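Local coordinates for probable sulfate-binding lipoprotein SubI (Mycobacterium tuberculosis, PDB 6DDN) that probably binds sulfate in the periplasm and hands it over for uptake, as a solute-binding lipoprotein of the prokaryotic sulfate-binding family, at residues A[109-114]-A[326-331]; A[159-164]-A[203-208]. One frame throughout, in Å; residues are numbered along the deposited sequence.

Contact 1. Residues A[109-114]-A[326-331]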
ATOM      1  N   PHE A 109       7.359  -1.805   2.543  1.00 49.52           N
ATOM      2  CA  PHE A 109       6.515  -0.886   3.288  1.00 49.34           C
ATOM      3  C   PHE A 109       5.468  -0.257   2.379  1.00 51.39           C
ATOM      4  O   PHE A 109       5.534  -0.340   1.151  1.00 54.13           O
ATOM      5  CB  PHE A 109       7.372   0.185   3.970  1.00 49.73           C
ATOM      6  CG  PHE A 109       8.211  -0.353   5.092  1.00 51.53           C
ATOM      7  CD1 PHE A 109       7.741  -1.389   5.882  1.00 52.95           C
ATOM      8  CD2 PHE A 109       9.471   0.162   5.348  1.00 56.61           C
ATOM      9  CE1 PHE A 109       8.506  -1.898   6.917  1.00 53.52           C
ATOM     10  CE2 PHE A 109      10.243  -0.343   6.383  1.00 58.55           C
ATOM     11  CZ  PHE A 109       9.758  -1.375   7.166  1.00 55.32           C
ATOM     12  N   SER A 110       4.475   0.367   3.016  1.00 57.24           N
ATOM     13  CA  SER A 110       3.369   0.960   2.273  1.00 49.62           C
ATOM     14  C   SER A 110       3.831   2.143   1.435  1.00 51.33           C
ATOM     15  O   SER A 110       3.396   2.306   0.290  1.00 52.88           O
ATOM     16  CB  SER A 110       2.266   1.392   3.239  1.00 50.80           C
ATOM     17  OG  SER A 110       1.278   2.159   2.573  1.00 53.22           O
ATOM     18  N   VAL A 111       4.710   2.977   1.986  1.00 51.73           N
ATOM     19  CA  VAL A 111       5.110   4.222   1.345  1.00 54.28           C
ATOM     20  C   VAL A 111       6.627   4.352   1.384  1.00 54.24           C
ATOM     21  O   VAL A 111       7.294   3.833   2.286  1.00 52.59           O
ATOM     22  CB  VAL A 111       4.441   5.441   2.016  1.00 59.60           C
ATOM     23  CG1 VAL A 111       2.934   5.399   1.816  1.00 57.67           C
ATOM     24  CG2 VAL A 111       4.778   5.475   3.499  1.00 59.67           C
ATOM     25  N   GLU A 112       7.167   5.061   0.392  1.00 56.71           N
ATOM     26  CA  GLU A 112       8.612   5.267   0.317  1.00 57.72           C
ATOM     27  C   GLU A 112       9.211   5.926   1.557  1.00 60.51           C
ATOM     28  O   GLU A 112      10.326   5.534   1.943  1.00 61.13           O
ATOM     29  CB  GLU A 112       8.948   6.080  -0.941  1.00 61.45           C
ATOM     30  CG  GLU A 112      10.431   6.385  -1.120  1.00 64.72           C
ATOM     31  CD  GLU A 112      10.846   7.691  -0.469  1.00 67.17           C
ATOM     32  OE1 GLU A 112      12.055   7.876  -0.224  1.00 70.57           O
ATOM     33  OE2 GLU A 112       9.960   8.528  -0.197  1.00 68.72           O
ATOM     34  N   PRO A 113       8.576   6.922   2.199  1.00 60.71           N
ATOM     35  CA  PRO A 113       9.154   7.476   3.439  1.00 61.25           C
ATOM     36  C   PRO A 113       9.557   6.426   4.460  1.00 59.40           C
ATOM     37  O   PRO A 113      10.568   6.598   5.153  1.00 62.28           O
ATOM     38  CB  PRO A 113       8.026   8.364   3.973  1.00 63.10           C
ATOM     39  CG  PRO A 113       7.291   8.790   2.768  1.00 64.71           C
ATOM     40  CD  PRO A 113       7.426   7.723   1.733  1.00 62.28           C
ATOM     41  N   ASP A 114       8.793   5.339   4.568  1.00 55.99           N
ATOM     42  CA  ASP A 114       9.136   4.281   5.509  1.00 54.76           C
ATOM     43  C   ASP A 114      10.396   3.531   5.094  1.00 56.85           C
ATOM     44  O   ASP A 114      10.977   2.816   5.919  1.00 55.72           O
ATOM     45  CB  ASP A 114       7.959   3.319   5.659  1.00 50.87           C
ATOM     46  CG  ASP A 114       6.760   3.970   6.321  1.00 52.16           C
ATOM     47  OD1 ASP A 114       6.964   4.844   7.191  1.00 54.24           O
ATOM     48  OD2 ASP A 114       5.615   3.615   5.974  1.00 51.66           O
ATOM     49  N   GLY A 326       4.883  16.725  -6.872  1.00 77.82           N
ATOM     50  CA  GLY A 326       6.258  17.095  -6.618  1.00 81.17           C
ATOM     51  C   GLY A 326       7.073  16.069  -5.868  1.00 81.07           C
ATOM     52  O   GLY A 326       8.127  16.416  -5.325  1.00 87.13           O
ATOM     53  N   GLY A 327       6.625  14.818  -5.821  1.00 84.29           N
ATOM     54  CA  GLY A 327       7.337  13.779  -5.109  1.00 80.11           C
ATOM     55  C   GLY A 327       7.122  13.857  -3.610  1.00 74.94           C
ATOM     56  O   GLY A 327       6.511  14.783  -3.075  1.00 75.49           O
ATOM     57  N   TRP A 328       7.641  12.844  -2.915  1.00 74.60           N
ATOM     58  CA  TRP A 328       7.573  12.860  -1.459  1.00 75.37           C
ATOM     59  C   TRP A 328       8.382  14.016  -0.885  1.00 84.03           C
ATOM     60  O   TRP A 328       8.074  14.503   0.205  1.00 88.30           O
ATOM     61  CB  TRP A 328       8.058  11.526  -0.888  1.00 74.31           C
ATOM     62  CG  TRP A 328       7.197  10.349  -1.270  1.00 68.37           C
ATOM     63  CD1 TRP A 328       7.419   9.471  -2.290  1.00 66.58           C
ATOM     64  CD2 TRP A 328       5.985   9.921  -0.631  1.00 64.54           C
ATOM     65  NE1 TRP A 328       6.422   8.526  -2.329  1.00 61.93           N
ATOM     66  CE2 TRP A 328       5.530   8.780  -1.323  1.00 60.42           C
ATOM     67  CE3 TRP A 328       5.240  10.394   0.455  1.00 68.57           C
ATOM     68  CZ2 TRP A 328       4.364   8.102  -0.963  1.00 57.16           C
ATOM     69  CZ3 TRP A 328       4.081   9.718   0.810  1.00 66.67           C
ATOM     70  CH2 TRP A 328       3.655   8.586   0.102  1.00 60.50           C
ATOM     71  N   GLY A 329       9.396  14.489  -1.614  1.00 88.15           N
ATOM     72  CA  GLY A 329      10.176  15.618  -1.134  1.00 95.82           C
ATOM     73  C   GLY A 329       9.350  16.868  -0.899  1.00 97.10           C
ATOM     74  O   GLY A 329       9.730  17.729  -0.102  1.00108.58           O
ATOM     75  N   SER A 330       8.211  16.989  -1.583  1.00 93.48           N
ATOM     76  CA  SER A 330       7.320  18.127  -1.412  1.00 96.93           C
ATOM     77  C   SER A 330       6.003  17.771  -0.736  1.00 92.95           C
ATOM     78  O   SER A 330       5.259  18.681  -0.350  1.00 95.17           O
ATOM     79  CB  SER A 330       7.028  18.783  -2.770  1.00103.03           C
ATOM     80  OG  SER A 330       5.994  19.744  -2.656  1.00105.67           O
ATOM     81  N   VAL A 331       5.695  16.487  -0.584  1.00138.02           N
ATOM     82  CA  VAL A 331       4.498  16.047   0.119  1.00126.37           C
ATOM     83  C   VAL A 331       4.816  15.613   1.545  1.00121.14           C
ATOM     84  O   VAL A 331       4.064  15.920   2.472  1.00116.04           O
ATOM     85  CB  VAL A 331       3.810  14.914  -0.675  1.00121.21           C
ATOM     86  CG1 VAL A 331       3.005  14.008   0.243  1.00113.76           C
ATOM     87  CG2 VAL A 331       2.921  15.495  -1.759  1.00121.68           C
TER
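The indole of W328, near the C-terminal end of the chain, packs against V111, E112 and P113 in an apolar and CH-pi contact at the turn between strand 106-108 and helix 113-120. P113 lies over one face: its CD is 3.6 Å from the centroid of the six-membered ring and 15° off the ring normal, and its CG is 3.5 Å from W328 CE3. Beside it, E112 CB makes a more off-centre CH-pi contact with the five-membered ring, 4.2 Å from its centroid. With CG anti to the backbone N (chi1 179°) and a bend at chi2 (-90°), the glutamate brings OE2 within 3.4 Å of W328 CD1; the carboxylate is tilted against the indole, not stacked on it. V111 CG1 comes obliquely to the far end of the ring, 3.7 Å from W328 CH2.

The setting is consistent with the two-lobed type 2 periplasmic-binding fold: W328 also stacks edge-to-face with W180 of helix 177-190, whose NE1 donates to the carbonyl of S110, which places the indole probably near where the two lobes meet. G327 occupies the N-cap position of helix 328-331, and its O accepts a hydrogen bond from S330 N; W328 is the first residue of that single turn. In the facing segment, D114 N bonds to V111 O at 3.1 Å, closing the turn that presents the three contacting side chains.

Contact 2. Residues A[159-164]-A[203-208]; sequences DLLRPG and VNTLVN
L160 and L161, neighbours in the loop between strands 138-147 and 167-168, carry this apolar contact onto helix 196-210. Just before them, D159 turns its carboxylate to R162 in a salt bridge across the turn: R162 NH1 is 3.0 Å from D159 OD1, with the aspartate oxygen in the guanidinium plane but itself approached from above the carboxylate plane. L160 points toward the helix and meets one branch of L206, whose CD1 is 3.7 Å from L160 CB and 3.9 Å from L160 CD1. L206 reaches there because its CG stands anti to the backbone N (chi1 172°). L161 uses its CD2 methyl differently, pressing on the helix backbone 3.6 Å from L206 CA, with T205 CG2 3.9 Å to one side. The hydroxyl of T205 is bonded to D201 O, one turn back. R162 also bonds to the carbonyls of K152 and N153. L160 also touches V232 and I234 of strand 232-236 and V167 of strand 167-168, and V167 touches L206 as well. A loop and a helix packed together against a sheet fit the alpha/beta architecture of a lobe of the type 2 periplasmic-binding fold, probably the second.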
ATOM      1  N   ASP A 159     -19.259  11.805  -2.230  1.00 45.69           N
ATOM      2  CA  ASP A 159     -20.148  10.930  -1.477  1.00 47.17           C
ATOM      3  C   ASP A 159     -19.679  10.721  -0.043  1.00 49.67           C
ATOM      4  O   ASP A 159     -20.497  10.381   0.817  1.00 53.96           O
ATOM      5  CB  ASP A 159     -20.285   9.577  -2.179  1.00 47.54           C
ATOM      6  CG  ASP A 159     -21.217   9.631  -3.374  1.00 51.77           C
ATOM      7  OD1 ASP A 159     -22.203  10.394  -3.329  1.00 53.07           O
ATOM      8  OD2 ASP A 159     -20.963   8.908  -4.358  1.00 56.19           O
ATOM      9  N   LEU A 160     -18.388  10.912   0.233  1.00 46.13           N
ATOM     10  CA  LEU A 160     -17.878  10.744   1.588  1.00 44.96           C
ATOM     11  C   LEU A 160     -18.238  11.907   2.500  1.00 47.79           C
ATOM     12  O   LEU A 160     -18.102  11.779   3.721  1.00 48.56           O
ATOM     13  CB  LEU A 160     -16.357  10.568   1.572  1.00 42.79           C
ATOM     14  CG  LEU A 160     -15.751   9.445   0.729  1.00 44.27           C
ATOM     15  CD1 LEU A 160     -14.380   9.063   1.268  1.00 43.31           C
ATOM     16  CD2 LEU A 160     -16.662   8.228   0.665  1.00 45.24           C
ATOM     17  N   LEU A 161     -18.684  13.031   1.942  1.00 49.53           N
ATOM     18  CA  LEU A 161     -19.115  14.186   2.714  1.00 45.95           C
ATOM     19  C   LEU A 161     -20.627  14.256   2.863  1.00 46.27           C
ATOM     20  O   LEU A 161     -21.155  15.307   3.239  1.00 54.49           O
ATOM     21  CB  LEU A 161     -18.602  15.475   2.069  1.00 47.57           C
ATOM     22  CG  LEU A 161     -17.090  15.668   2.027  1.00 49.91           C
ATOM     23  CD1 LEU A 161     -16.750  17.055   1.510  1.00 52.81           C
ATOM     24  CD2 LEU A 161     -16.499  15.448   3.404  1.00 52.13           C
ATOM     25  N   ARG A 162     -21.333  13.176   2.566  1.00 45.29           N
ATOM     26  CA  ARG A 162     -22.776  13.203   2.714  1.00 49.19           C
ATOM     27  C   ARG A 162     -23.161  13.051   4.184  1.00 52.44           C
ATOM     28  O   ARG A 162     -22.413  12.465   4.971  1.00 55.03           O
ATOM     29  CB  ARG A 162     -23.416  12.100   1.881  1.00 49.81           C
ATOM     30  CG  ARG A 162     -23.716  12.525   0.452  1.00 50.91           C
ATOM     31  CD  ARG A 162     -23.772  11.332  -0.484  1.00 48.27           C
ATOM     32  NE  ARG A 162     -24.680  10.305   0.012  1.00 45.89           N
ATOM     33  CZ  ARG A 162     -24.805   9.097  -0.525  1.00 46.71           C
ATOM     34  NH1 ARG A 162     -24.078   8.758  -1.582  1.00 48.50           N
ATOM     35  NH2 ARG A 162     -25.656   8.225  -0.003  1.00 48.65           N
ATOM     36  N   PRO A 163     -24.315  13.589   4.579  1.00 54.00           N
ATOM     37  CA  PRO A 163     -24.697  13.557   5.998  1.00 53.86           C
ATOM     38  C   PRO A 163     -24.801  12.132   6.521  1.00 54.71           C
ATOM     39  O   PRO A 163     -25.486  11.287   5.942  1.00 56.20           O
ATOM     40  CB  PRO A 163     -26.060  14.260   6.014  1.00 58.14           C
ATOM     41  CG  PRO A 163     -26.085  15.086   4.776  1.00 61.03           C
ATOM     42  CD  PRO A 163     -25.275  14.348   3.759  1.00 56.75           C
ATOM     43  N   GLY A 164     -24.111  11.874   7.629  1.00 53.57           N
ATOM     44  CA  GLY A 164     -24.196  10.598   8.304  1.00 52.69           C
ATOM     45  C   GLY A 164     -23.254   9.526   7.803  1.00 51.70           C
ATOM     46  O   GLY A 164     -23.222   8.435   8.387  1.00 58.32           O
ATOM     47  N   VAL A 203     -10.231  17.572   2.673  1.00 57.42           N
ATOM     48  CA  VAL A 203      -9.685  16.686   3.698  1.00 55.13           C
ATOM     49  C   VAL A 203     -10.092  17.171   5.083  1.00 59.35           C
ATOM     50  O   VAL A 203     -10.412  16.371   5.971  1.00 61.28           O
ATOM     51  CB  VAL A 203      -8.153  16.591   3.555  1.00 54.63           C
ATOM     52  CG1 VAL A 203      -7.531  15.953   4.789  1.00 55.27           C
ATOM     53  CG2 VAL A 203      -7.781  15.817   2.299  1.00 48.70           C
ATOM     54  N   ASN A 204     -10.097  18.492   5.278  1.00 58.07           N
ATOM     55  CA  ASN A 204     -10.565  19.086   6.525  1.00 58.29           C
ATOM     56  C   ASN A 204     -11.963  18.595   6.881  1.00 55.26           C
ATOM     57  O   ASN A 204     -12.194  18.057   7.969  1.00 52.66           O
ATOM     58  CB  ASN A 204     -10.545  20.610   6.398  1.00 68.50           C
ATOM     59  CG  ASN A 204     -10.137  21.299   7.679  1.00 77.64           C
ATOM     60  OD1 ASN A 204     -10.534  20.891   8.770  1.00 80.54           O
ATOM     61  ND2 ASN A 204      -9.343  22.356   7.554  1.00 83.12           N
ATOM     62  N   THR A 205     -12.912  18.771   5.960  1.00 56.47           N
ATOM     63  CA  THR A 205     -14.287  18.365   6.228  1.00 58.76           C
ATOM     64  C   THR A 205     -14.412  16.849   6.302  1.00 56.93           C
ATOM     65  O   THR A 205     -15.204  16.323   7.093  1.00 60.46           O
ATOM     66  CB  THR A 205     -15.215  18.929   5.154  1.00 62.81           C
ATOM     67  OG1 THR A 205     -14.943  20.324   4.977  1.00 65.19           O
ATOM     68  CG2 THR A 205     -16.668  18.753   5.559  1.00 66.61           C
ATOM     69  N   LEU A 206     -13.634  16.130   5.493  1.00 53.64           N
ATOM     70  CA  LEU A 206     -13.691  14.673   5.518  1.00 58.25           C
ATOM     71  C   LEU A 206     -13.227  14.129   6.862  1.00 55.54           C
ATOM     72  O   LEU A 206     -13.900  13.291   7.474  1.00 58.67           O
ATOM     73  CB  LEU A 206     -12.847  14.098   4.379  1.00 52.94           C
ATOM     74  CG  LEU A 206     -12.657  12.580   4.377  1.00 51.23           C
ATOM     75  CD1 LEU A 206     -13.948  11.879   3.990  1.00 55.31           C
ATOM     76  CD2 LEU A 206     -11.524  12.181   3.445  1.00 51.46           C
ATOM     77  N   VAL A 207     -12.079  14.606   7.347  1.00 50.77           N
ATOM     78  CA  VAL A 207     -11.509  14.060   8.575  1.00 51.36           C
ATOM     79  C   VAL A 207     -12.340  14.470   9.785  1.00 56.97           C
ATOM     80  O   VAL A 207     -12.744  13.626  10.593  1.00 58.11           O
ATOM     81  CB  VAL A 207     -10.041  14.497   8.724  1.00 47.68           C
ATOM     82  CG1 VAL A 207      -9.525  14.147  10.110  1.00 47.10           C
ATOM     83  CG2 VAL A 207      -9.181  13.841   7.647  1.00 43.42           C
ATOM     84  N   ASN A 208     -12.613  15.770   9.925  1.00 51.47           N
ATOM     85  CA  ASN A 208     -13.250  16.262  11.145  1.00 57.01           C
ATOM     86  C   ASN A 208     -14.661  15.712  11.300  1.00 60.14           C
ATOM     87  O   ASN A 208     -15.035  15.234  12.377  1.00 67.06           O
ATOM     88  CB  ASN A 208     -13.267  17.791  11.145  0.53 59.22           C
ATOM     89  CG  ASN A 208     -11.899  18.387  11.392  0.53 57.55           C
ATOM     90  OD1 ASN A 208     -11.009  17.725  11.924  0.53 57.01           O
ATOM     91  ND2 ASN A 208     -11.724  19.646  11.009  0.53 56.85           N
TER

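Overall arrangement
From the N terminus, strands 53-58, 83-88 and 106-108 lead to segment 109-114, the first half of contact 1. After helix 113-120 the chain runs along strand 138-147 into 159-164, then through strand 167-168 and helix 177-190 to helix 196-210, where 203-208 closes the short loop of contact 2. It later returns through strand 257-267 and reaches 326-331, which closes contact 1. The smaller loop thus lies wholly within the larger. Centres are about 25 Å apart. Contact 1 joins the helical turn 328-331, close to the modelled C-terminal end, to the start of helix 113-120, probably near the junction of the lobes; contact 2 fastens a peripheral loop to one helix.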